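Long-range contacts in T-lymphoma invasion and metastasis-inducing protein 1 (Homo sapiens, PDB 4K2P), which is a Rac guanine-nucleotide exchange factor whose PH-CC-Ex region probably binds phosphoinositides and protein partners such as Par-3: residues V16-V21 with T32-K37; T47-E52 with K66-V71; N73-A78 with D191-R196. The protein carries 5 engineered substitutions. One frame throughout, in Å; residues are numbered along the deposited sequence.

Contact 1 (V16-V21 with T32-K37); sequences VKNFLV and TRRKWK
Lys17 sends CG away from its own backbone N (chi1 -175°) and stays extended through CE, while Trp36 turns its indole back beside its backbone N (chi1 -66°), and the two side chains cross at about a right angle. The result is a CH-pi contact: Lys17 CD sits over the face of the indole, 3.8 Å from the centroid of the five-membered ring of Trp36. Past the ring, Lys17 NZ donates to the carbonyl Arg34 O at 3.0 Å, almost in line with that C=O bond. Were an alanine here instead of Trp36, the Lys17 methylenes would probably lose the surface they rest on and the ammonium group would be freer to swing off the Arg34 carbonyl. Arg34 slides past Lys17 in the opposite direction, and Asn18 CB lies over one face of its guanidinium, 3.6 Å from Arg34 NH1. A water donates to Asn18 O and, weakly, to Thr32 O. The backbones meet at Val16 and Lys37, an antiparallel hydrogen-bonded pair (Lys37 N to Val16 O, 3.0 Å). This is the mouth of a basic hairpin loop of the PH domain; in canonical relatives the loop joining the first two strands borders the phosphoinositide site.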
loop_
_atom_site.group_PDB
_atom_site.type_symbol
_atom_site.label_atom_id
_atom_site.label_comp_id
_atom_site.label_asym_id
_atom_site.label_seq_id
_atom_site.Cartn_x
_atom_site.Cartn_y
_atom_site.Cartn_z
ATOM N N VAL A 16 14.526 -2.372 11.123
ATOM C CA VAL A 16 13.641 -2.988 10.132
ATOM C C VAL A 16 13.135 -4.327 10.642
ATOM O O VAL A 16 13.854 -5.059 11.325
ATOM C CB VAL A 16 14.349 -3.202 8.784
ATOM C CG1 VAL A 16 13.369 -3.735 7.738
ATOM C CG2 VAL A 16 14.983 -1.891 8.296
ATOM N N LYS A 17 11.888 -4.636 10.302
ATOM C CA LYS A 17 11.221 -5.836 10.769
ATOM C C LYS A 17 10.204 -6.273 9.717
ATOM O O LYS A 17 9.366 -5.474 9.332
ATOM C CB LYS A 17 10.543 -5.523 12.098
ATOM C CG LYS A 17 9.883 -6.651 12.809
ATOM C CD LYS A 17 9.436 -6.135 14.157
ATOM C CE LYS A 17 8.756 -7.188 14.970
ATOM N NZ LYS A 17 8.984 -6.952 16.419
ATOM N N ASN A 18 10.266 -7.511 9.240
ATOM C CA ASN A 18 9.197 -8.013 8.367
ATOM C C ASN A 18 7.874 -8.074 9.123
ATOM O O ASN A 18 7.840 -8.459 10.284
ATOM C CB ASN A 18 9.547 -9.383 7.803
ATOM C CG ASN A 18 10.766 -9.345 6.907
ATOM O OD1 ASN A 18 11.079 -8.320 6.313
ATOM N ND2 ASN A 18 11.439 -10.474 6.782
ATOM N N PHE A 19 6.792 -7.692 8.457
ATOM C CA PHE A 19 5.510 -7.491 9.119
ATOM C C PHE A 19 4.405 -8.408 8.568
ATOM O O PHE A 19 3.789 -9.165 9.320
ATOM C CB PHE A 19 5.104 -6.023 8.995
ATOM C CG PHE A 19 3.868 -5.669 9.765
ATOM C CD1 PHE A 19 3.720 -6.071 11.082
ATOM C CD2 PHE A 19 2.868 -4.911 9.184
ATOM C CE1 PHE A 19 2.585 -5.748 11.795
ATOM C CE2 PHE A 19 1.737 -4.581 9.892
ATOM C CZ PHE A 19 1.592 -4.998 11.200
ATOM N N LEU A 20 4.150 -8.319 7.266
ATOM C CA LEU A 20 3.224 -9.220 6.577
ATOM C C LEU A 20 3.970 -9.873 5.419
ATOM O O LEU A 20 4.902 -9.285 4.873
ATOM C CB LEU A 20 1.992 -8.472 6.072
ATOM C CG LEU A 20 1.195 -7.747 7.152
ATOM C CD1 LEU A 20 0.163 -6.818 6.557
ATOM C CD2 LEU A 20 0.527 -8.763 8.082
ATOM N N VAL A 21 3.557 -11.085 5.056
ATOM C CA VAL A 21 4.231 -11.878 4.036
ATOM C C VAL A 21 3.214 -12.518 3.098
ATOM O O VAL A 21 2.239 -13.131 3.550
ATOM C CB VAL A 21 5.098 -12.996 4.651
ATOM C CG1 VAL A 21 5.733 -13.840 3.557
ATOM C CG2 VAL A 21 6.187 -12.409 5.522
ATOM N N THR A 32 6.769 -14.061 11.329
ATOM C CA THR A 32 7.149 -14.653 12.608
ATOM C C THR A 32 7.459 -13.569 13.640
ATOM O O THR A 32 7.924 -12.481 13.289
ATOM C CB THR A 32 8.379 -15.570 12.442
ATOM O OG1 THR A 32 8.099 -16.574 11.461
ATOM C CG2 THR A 32 8.749 -16.246 13.752
ATOM N N ARG A 33 7.178 -13.861 14.909
ATOM C CA ARG A 33 7.620 -13.008 16.008
ATOM C C ARG A 33 9.139 -12.960 15.984
ATOM O O ARG A 33 9.790 -14.004 15.962
ATOM C CB ARG A 33 7.111 -13.527 17.355
ATOM N N ARG A 34 9.703 -11.757 15.994
ATOM C CA ARG A 34 11.127 -11.578 15.719
ATOM C C ARG A 34 11.654 -10.236 16.198
ATOM O O ARG A 34 10.890 -9.327 16.522
ATOM C CB ARG A 34 11.403 -11.697 14.226
ATOM C CG ARG A 34 10.946 -10.477 13.436
ATOM C CD ARG A 34 11.156 -10.683 11.960
ATOM N NE ARG A 34 10.405 -11.831 11.467
ATOM C CZ ARG A 34 10.590 -12.375 10.271
ATOM N NH1 ARG A 34 11.509 -11.875 9.451
ATOM N NH2 ARG A 34 9.862 -13.417 9.895
ATOM N N LYS A 35 12.975 -10.105 16.200
ATOM C CA LYS A 35 13.600 -8.877 16.649
ATOM C C LYS A 35 13.762 -7.933 15.468
ATOM O O LYS A 35 13.722 -8.345 14.305
ATOM C CB LYS A 35 14.978 -9.147 17.268
ATOM C CG LYS A 35 14.984 -10.024 18.512
ATOM C CD LYS A 35 16.352 -9.980 19.185
ATOM C CE LYS A 35 16.342 -10.632 20.562
ATOM N NZ LYS A 35 16.176 -12.112 20.520
ATOM N N TRP A 36 13.909 -6.655 15.789
ATOM C CA TRP A 36 14.295 -5.642 14.831
ATOM C C TRP A 36 15.748 -5.887 14.441
ATOM O O TRP A 36 16.517 -6.423 15.240
ATOM C CB TRP A 36 14.130 -4.249 15.432
ATOM C CG TRP A 36 12.713 -3.865 15.733
ATOM C CD1 TRP A 36 11.999 -4.164 16.859
ATOM C CD2 TRP A 36 11.854 -3.058 14.919
ATOM N NE1 TRP A 36 10.739 -3.619 16.781
ATOM C CE2 TRP A 36 10.628 -2.929 15.601
ATOM C CE3 TRP A 36 12.001 -2.439 13.673
ATOM C CZ2 TRP A 36 9.557 -2.212 15.081
ATOM C CZ3 TRP A 36 10.940 -1.729 13.158
ATOM C CH2 TRP A 36 9.733 -1.620 13.859
ATOM N N LYS A 37 16.110 -5.523 13.212
ATOM C CA LYS A 37 17.502 -5.568 12.749
ATOM C C LYS A 37 17.833 -4.229 12.099
ATOM O O LYS A 37 16.987 -3.645 11.435
ATOM C CB LYS A 37 17.721 -6.705 11.746
ATOM C CG LYS A 37 17.859 -8.088 12.371
ATOM C CD LYS A 37 18.122 -9.166 11.315
ATOM C CE LYS A 37 19.510 -9.048 10.680
ATOM N NZ LYS A 37 20.592 -9.524 11.592
HETATM O O HOH W 1 6.778 -9.439 12.507
#

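Contact 2 (T47-E52 with K66-V71); sequences TLFFYE and KHAVWV
Strands 47-51 and 67-70 run antiparallel, their axes 4.6 Å apart at closest approach and 161° between their directions. Leu48 and Val69 form a hydrogen-bonded pair with both bonds made, including Val69 N to Leu48 O at 2.9 Å. Phe50 N follows with a bond to His67 O, but Phe50 O accepts from Lys66 N (2.8 Å) just before strand 67-70 begins. Thr47-Trp70 and Phe49-Ala68 are the non-hydrogen-bonded pairs, and they put their side chains on one face, with Leu48, Phe50, His67 and Val69 on the other. Strand 37-44 flanks 47-51 on its far edge, which makes this an outer pair of the curved antiparallel sheet of the PH domain. On the inner face Phe50 also meets Phe101, and its CE1 presses on Val69 CG2 at 3.5 Å. His67 is drawn over Phe50 by its chi1 of 47°, which holds CG between backbone N and carbonyl carbon; Phe50 CB then lies over the imidazole face, 4.1 Å from the centroid of the His67 ring, while the two rings, 19° from parallel, barely overlap. Leu48 CD1 meets Val71 CG1. On the other face, Thr47 CG2 touches Ala68 CB and lies over the Phe49 ring, toward its rim, while Ala68 CB reaches Phe49 CD1. At the far end Glu52 OE1 and Lys66 NZ form a long salt bridge of 4.0 Å, and a water joins Lys66 NZ to Glu52 N.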
loop_
_atom_site.group_PDB
_atom_site.type_symbol
_atom_site.label_atom_id
_atom_site.label_comp_id
_atom_site.label_asym_id
_atom_site.label_seq_id
_atom_site.Cartn_x
_atom_site.Cartn_y
_atom_site.Cartn_z
ATOM N N THR A 47 13.522 0.824 -5.745
ATOM C CA THR A 47 14.016 -0.296 -4.958
ATOM C C THR A 47 14.690 0.195 -3.684
ATOM O O THR A 47 15.477 1.137 -3.703
ATOM C CB THR A 47 15.012 -1.146 -5.774
ATOM O OG1 THR A 47 14.387 -1.570 -6.986
ATOM C CG2 THR A 47 15.468 -2.371 -4.994
ATOM N N LEU A 48 14.332 -0.421 -2.564
ATOM C CA LEU A 48 15.039 -0.228 -1.315
ATOM C C LEU A 48 16.121 -1.285 -1.190
ATOM O O LEU A 48 15.829 -2.471 -1.192
ATOM C CB LEU A 48 14.086 -0.314 -0.113
ATOM C CG LEU A 48 13.105 0.833 0.096
ATOM C CD1 LEU A 48 12.132 0.470 1.211
ATOM C CD2 LEU A 48 13.821 2.114 0.418
ATOM N N PHE A 49 17.368 -0.844 -1.096
ATOM C CA PHE A 49 18.509 -1.723 -0.893
ATOM C C PHE A 49 18.932 -1.689 0.567
ATOM O O PHE A 49 19.054 -0.624 1.167
ATOM C CB PHE A 49 19.669 -1.305 -1.795
ATOM C CG PHE A 49 19.367 -1.430 -3.255
ATOM C CD1 PHE A 49 19.564 -2.627 -3.914
ATOM C CD2 PHE A 49 18.866 -0.354 -3.965
ATOM C CE1 PHE A 49 19.281 -2.753 -5.264
ATOM C CE2 PHE A 49 18.580 -0.469 -5.321
ATOM C CZ PHE A 49 18.784 -1.671 -5.967
ATOM N N PHE A 50 19.175 -2.867 1.123
ATOM C CA PHE A 50 19.510 -3.013 2.533
ATOM C C PHE A 50 20.942 -3.486 2.664
ATOM O O PHE A 50 21.299 -4.531 2.131
ATOM C CB PHE A 50 18.554 -4.001 3.205
ATOM C CG PHE A 50 17.120 -3.558 3.197
ATOM C CD1 PHE A 50 16.394 -3.541 2.029
ATOM C CD2 PHE A 50 16.497 -3.174 4.365
ATOM C CE1 PHE A 50 15.075 -3.132 2.025
ATOM C CE2 PHE A 50 15.177 -2.765 4.364
ATOM C CZ PHE A 50 14.468 -2.747 3.195
ATOM N N TYR A 51 21.755 -2.700 3.369
ATOM C CA TYR A 51 23.182 -2.968 3.547
ATOM C C TYR A 51 23.490 -3.205 5.025
ATOM O O TYR A 51 22.913 -2.543 5.889
ATOM C CB TYR A 51 24.033 -1.793 3.059
ATOM C CG TYR A 51 23.898 -1.404 1.596
ATOM C CD1 TYR A 51 22.887 -0.548 1.170
ATOM C CD2 TYR A 51 24.821 -1.842 0.652
ATOM C CE1 TYR A 51 22.780 -0.173 -0.162
ATOM C CE2 TYR A 51 24.721 -1.468 -0.672
ATOM C CZ TYR A 51 23.705 -0.633 -1.073
ATOM O OH TYR A 51 23.608 -0.265 -2.394
ATOM N N GLU A 52 24.377 -4.150 5.321
ATOM C CA GLU A 52 24.903 -4.311 6.675
ATOM C C GLU A 52 26.268 -3.662 6.811
ATOM O O GLU A 52 27.091 -3.718 5.894
ATOM C CB GLU A 52 25.005 -5.789 7.054
ATOM C CG GLU A 52 23.657 -6.467 7.271
ATOM C CD GLU A 52 23.791 -7.916 7.717
ATOM O OE1 GLU A 52 24.935 -8.413 7.835
ATOM O OE2 GLU A 52 22.746 -8.559 7.952
ATOM N N LYS A 66 22.641 -6.768 1.075
ATOM C CA LYS A 66 22.211 -8.091 1.513
ATOM C C LYS A 66 20.961 -8.524 0.771
ATOM O O LYS A 66 20.853 -9.667 0.338
ATOM C CB LYS A 66 21.965 -8.106 3.022
ATOM C CG LYS A 66 23.234 -7.982 3.858
ATOM C CD LYS A 66 24.144 -9.188 3.656
ATOM C CE LYS A 66 25.408 -9.109 4.503
ATOM N NZ LYS A 66 26.294 -7.979 4.109
ATOM N N HIS A 67 20.006 -7.614 0.647
ATOM C CA HIS A 67 18.807 -7.880 -0.137
ATOM C C HIS A 67 18.148 -6.580 -0.588
ATOM O O HIS A 67 18.599 -5.490 -0.245
ATOM C CB HIS A 67 17.834 -8.753 0.653
ATOM C CG HIS A 67 17.618 -8.292 2.057
ATOM N ND1 HIS A 67 18.444 -8.675 3.094
ATOM C CD2 HIS A 67 16.676 -7.489 2.601
ATOM C CE1 HIS A 67 18.018 -8.125 4.216
ATOM N NE2 HIS A 67 16.948 -7.398 3.944
ATOM N N ALA A 68 17.084 -6.712 -1.368
ATOM C CA ALA A 68 16.397 -5.567 -1.946
ATOM C C ALA A 68 14.890 -5.793 -1.957
ATOM O O ALA A 68 14.427 -6.913 -2.154
ATOM C CB ALA A 68 16.907 -5.311 -3.355
ATOM N N VAL A 69 14.138 -4.724 -1.729
ATOM C CA VAL A 69 12.686 -4.769 -1.747
ATOM C C VAL A 69 12.191 -3.828 -2.827
ATOM O O VAL A 69 12.477 -2.637 -2.807
ATOM C CB VAL A 69 12.075 -4.369 -0.384
ATOM C CG1 VAL A 69 10.556 -4.428 -0.440
ATOM C CG2 VAL A 69 12.600 -5.278 0.728
ATOM N N TRP A 70 11.448 -4.384 -3.769
ATOM C CA TRP A 70 10.838 -3.626 -4.853
ATOM C C TRP A 70 9.601 -2.902 -4.344
ATOM O O TRP A 70 8.696 -3.538 -3.823
ATOM C CB TRP A 70 10.484 -4.577 -5.991
ATOM C CG TRP A 70 9.954 -3.933 -7.232
ATOM C CD1 TRP A 70 10.508 -2.900 -7.934
ATOM C CD2 TRP A 70 8.762 -4.302 -7.931
ATOM N NE1 TRP A 70 9.727 -2.603 -9.025
ATOM C CE2 TRP A 70 8.651 -3.450 -9.046
ATOM C CE3 TRP A 70 7.775 -5.273 -7.719
ATOM C CZ2 TRP A 70 7.591 -3.533 -9.945
ATOM C CZ3 TRP A 70 6.724 -5.353 -8.610
ATOM C CH2 TRP A 70 6.641 -4.491 -9.712
ATOM N N VAL A 71 9.550 -1.582 -4.501
ATOM C CA VAL A 71 8.510 -0.790 -3.850
ATOM C C VAL A 71 7.639 -0.003 -4.822
ATOM O O VAL A 71 6.935 0.914 -4.402
ATOM C CB VAL A 71 9.119 0.208 -2.829
ATOM C CG1 VAL A 71 9.944 -0.541 -1.797
ATOM C CG2 VAL A 71 9.960 1.261 -3.514
HETATM O O HOH W 2 25.697 -5.106 2.891
#

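Contact 3 (N73-A78 with D191-R196); sequences NSIVQA and DLFRFR
Arg194 reaches from its helix to Ile75, Ser74 and Asn73 in turn. Its CB stands 4.0 Å from both Ile75 CG1 and Ile75 CD1, and CG moves on along the isoleucine. CD packs against Ile75 CG1 at 3.7 Å and also comes close to the carbonyl oxygens of Asn73 and Ser74. A bend at the third torsion (chi3 60°) turns the guanidinium toward Asn73, whose CB lies over one face of it, nearer the rim than the centre. The amide and guanidinium planes are 71° apart, and the bond from Arg194 NH1 to Asn73 OD1, although 2.9 Å long, is weak because its angle at hydrogen is only 122°. Arg194 NH1 has a second partner in Tyr198 OH, which is also bonded to Ser74 O. Arg194 NH2 turns back to its own helix and forms a salt bridge with Asp191 OD1 (3.1 Å), met from above the carboxylate plane; with NH1 held as well, this bond restricts rotation of the guanidinium. One residue earlier, the Phe193 ring is met at its edge by Ile75 CD1 and by Gln77 OE1, the latter 3.8 Å from Phe193 CZ. Gln77 NE2 donates to Val76 O, which fixes the amide beside the ring. Helix 168-203, packed through Leu192 on helix 133-161, thus crosses strand 75-78, the buried junction where the coiled-coil part of the PH-CC-Ex domain joins its PH sheet.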
loop_
_atom_site.group_PDB
_atom_site.type_symbol
_atom_site.label_atom_id
_atom_site.label_comp_id
_atom_site.label_asym_id
_atom_site.label_seq_id
_atom_site.Cartn_x
_atom_site.Cartn_y
_atom_site.Cartn_z
ATOM N N ASN A 73 4.475 1.014 -6.658
ATOM C CA ASN A 73 3.054 0.912 -6.317
ATOM C C ASN A 73 2.824 0.503 -4.861
ATOM O O ASN A 73 1.877 -0.209 -4.541
ATOM C CB ASN A 73 2.342 -0.060 -7.268
ATOM C CG ASN A 73 2.292 0.457 -8.695
ATOM O OD1 ASN A 73 1.958 1.617 -8.937
ATOM N ND2 ASN A 73 2.622 -0.400 -9.647
ATOM N N SER A 74 3.691 0.991 -3.980
ATOM C CA SER A 74 3.573 0.760 -2.547
ATOM C C SER A 74 2.778 1.861 -1.846
ATOM O O SER A 74 2.487 2.907 -2.423
ATOM C CB SER A 74 4.958 0.664 -1.911
ATOM O OG SER A 74 5.630 -0.501 -2.337
ATOM N N ILE A 75 2.418 1.603 -0.596
ATOM C CA ILE A 75 1.903 2.628 0.294
ATOM C C ILE A 75 2.781 2.634 1.538
ATOM O O ILE A 75 3.188 1.591 2.023
ATOM C CB ILE A 75 0.428 2.376 0.692
ATOM C CG1 ILE A 75 -0.496 2.525 -0.520
ATOM C CG2 ILE A 75 -0.012 3.353 1.783
ATOM C CD1 ILE A 75 -1.932 2.026 -0.279
ATOM N N VAL A 76 3.045 3.817 2.070
ATOM C CA VAL A 76 3.780 3.952 3.307
ATOM C C VAL A 76 2.876 4.741 4.243
ATOM O O VAL A 76 2.261 5.725 3.830
ATOM C CB VAL A 76 5.141 4.658 3.131
ATOM C CG1 VAL A 76 5.968 4.527 4.398
ATOM C CG2 VAL A 76 5.905 4.076 1.951
ATOM N N GLN A 77 2.791 4.287 5.489
ATOM C CA GLN A 77 1.963 4.911 6.521
ATOM C C GLN A 77 2.738 5.019 7.827
ATOM O O GLN A 77 3.368 4.062 8.251
ATOM C CB GLN A 77 0.688 4.099 6.778
ATOM C CG GLN A 77 -0.285 4.033 5.617
ATOM C CD GLN A 77 -1.089 5.303 5.472
ATOM O OE1 GLN A 77 -2.090 5.505 6.162
ATOM N NE2 GLN A 77 -0.666 6.161 4.560
ATOM N N ALA A 78 2.675 6.172 8.473
ATOM C CA ALA A 78 3.109 6.288 9.856
ATOM C C ALA A 78 2.305 5.332 10.718
ATOM O O ALA A 78 1.143 5.057 10.429
ATOM C CB ALA A 78 2.939 7.709 10.355
ATOM N N ASP A 191 -6.624 2.036 -4.649
ATOM C CA ASP A 191 -5.804 2.684 -5.676
ATOM C C ASP A 191 -5.919 4.201 -5.582
ATOM O O ASP A 191 -4.937 4.921 -5.726
ATOM C CB ASP A 191 -6.204 2.208 -7.072
ATOM C CG ASP A 191 -5.694 0.809 -7.384
ATOM O OD1 ASP A 191 -4.664 0.395 -6.819
ATOM O OD2 ASP A 191 -6.326 0.115 -8.198
ATOM N N LEU A 192 -7.126 4.673 -5.305
ATOM C CA LEU A 192 -7.402 6.097 -5.173
ATOM C C LEU A 192 -6.660 6.696 -3.978
ATOM O O LEU A 192 -6.113 7.792 -4.059
ATOM C CB LEU A 192 -8.907 6.316 -5.028
ATOM C CG LEU A 192 -9.395 7.751 -4.837
ATOM C CD1 LEU A 192 -8.905 8.645 -5.948
ATOM C CD2 LEU A 192 -10.909 7.771 -4.758
ATOM N N PHE A 193 -6.666 5.974 -2.867
ATOM C CA PHE A 193 -5.971 6.394 -1.652
ATOM C C PHE A 193 -4.477 6.469 -1.941
ATOM O O PHE A 193 -3.794 7.408 -1.535
ATOM C CB PHE A 193 -6.277 5.413 -0.512
ATOM C CG PHE A 193 -5.563 5.706 0.782
ATOM C CD1 PHE A 193 -4.326 5.148 1.048
ATOM C CD2 PHE A 193 -6.156 6.492 1.749
ATOM C CE1 PHE A 193 -3.678 5.401 2.238
ATOM C CE2 PHE A 193 -5.519 6.746 2.944
ATOM C CZ PHE A 193 -4.277 6.197 3.192
ATOM N N ARG A 194 -3.989 5.478 -2.676
ATOM C CA ARG A 194 -2.582 5.374 -3.009
ATOM C C ARG A 194 -2.137 6.541 -3.890
ATOM O O ARG A 194 -1.101 7.157 -3.635
ATOM C CB ARG A 194 -2.306 4.041 -3.699
ATOM C CG ARG A 194 -0.848 3.818 -4.037
ATOM C CD ARG A 194 -0.534 2.348 -4.238
ATOM N NE ARG A 194 -1.304 1.750 -5.329
ATOM C CZ ARG A 194 -1.014 1.882 -6.620
ATOM N NH1 ARG A 194 0.014 2.623 -7.002
ATOM N NH2 ARG A 194 -1.770 1.292 -7.537
ATOM N N PHE A 195 -2.917 6.855 -4.918
ATOM C CA PHE A 195 -2.563 7.953 -5.804
ATOM C C PHE A 195 -2.655 9.267 -5.056
ATOM O O PHE A 195 -1.883 10.182 -5.316
ATOM C CB PHE A 195 -3.444 7.973 -7.055
ATOM C CG PHE A 195 -3.052 6.949 -8.080
ATOM C CD1 PHE A 195 -1.857 7.065 -8.761
ATOM C CD2 PHE A 195 -3.870 5.874 -8.365
ATOM C CE1 PHE A 195 -1.482 6.127 -9.706
ATOM C CE2 PHE A 195 -3.496 4.930 -9.313
ATOM C CZ PHE A 195 -2.301 5.061 -9.979
ATOM N N ARG A 196 -3.581 9.359 -4.109
ATOM C CA ARG A 196 -3.698 10.565 -3.301
ATOM C C ARG A 196 -2.509 10.707 -2.355
ATOM O O ARG A 196 -2.130 11.816 -1.982
ATOM C CB ARG A 196 -5.005 10.561 -2.518
ATOM C CG ARG A 196 -6.191 10.990 -3.349
ATOM C CD ARG A 196 -7.486 10.911 -2.573
ATOM N NE ARG A 196 -8.599 11.406 -3.378
ATOM C CZ ARG A 196 -9.869 11.053 -3.219
ATOM N NH1 ARG A 196 -10.211 10.171 -2.288
ATOM N NH2 ARG A 196 -10.798 11.579 -4.004
#

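Followed from the N terminus, the contacts come in series: none nests in another and none crosses. Contact 1 closes a ten-residue loop with strand 27-30 inside it, and contact 2 then closes the thirteen residues that lead from strand 47-51 to strand 67-70. Both lie in the PH domain and bear on its one curled sheet; they meet where Val16 CG1 packs on Phe50 CE2 at 3.9 Å. Contact 3 begins almost at once after contact 2, yet it closes a span of 112 residues, largely helical. It differs in kind, since it ties the next strand of the same sheet to helix 168-203, bringing the PH and CC-Ex parts together near the centre of the chain.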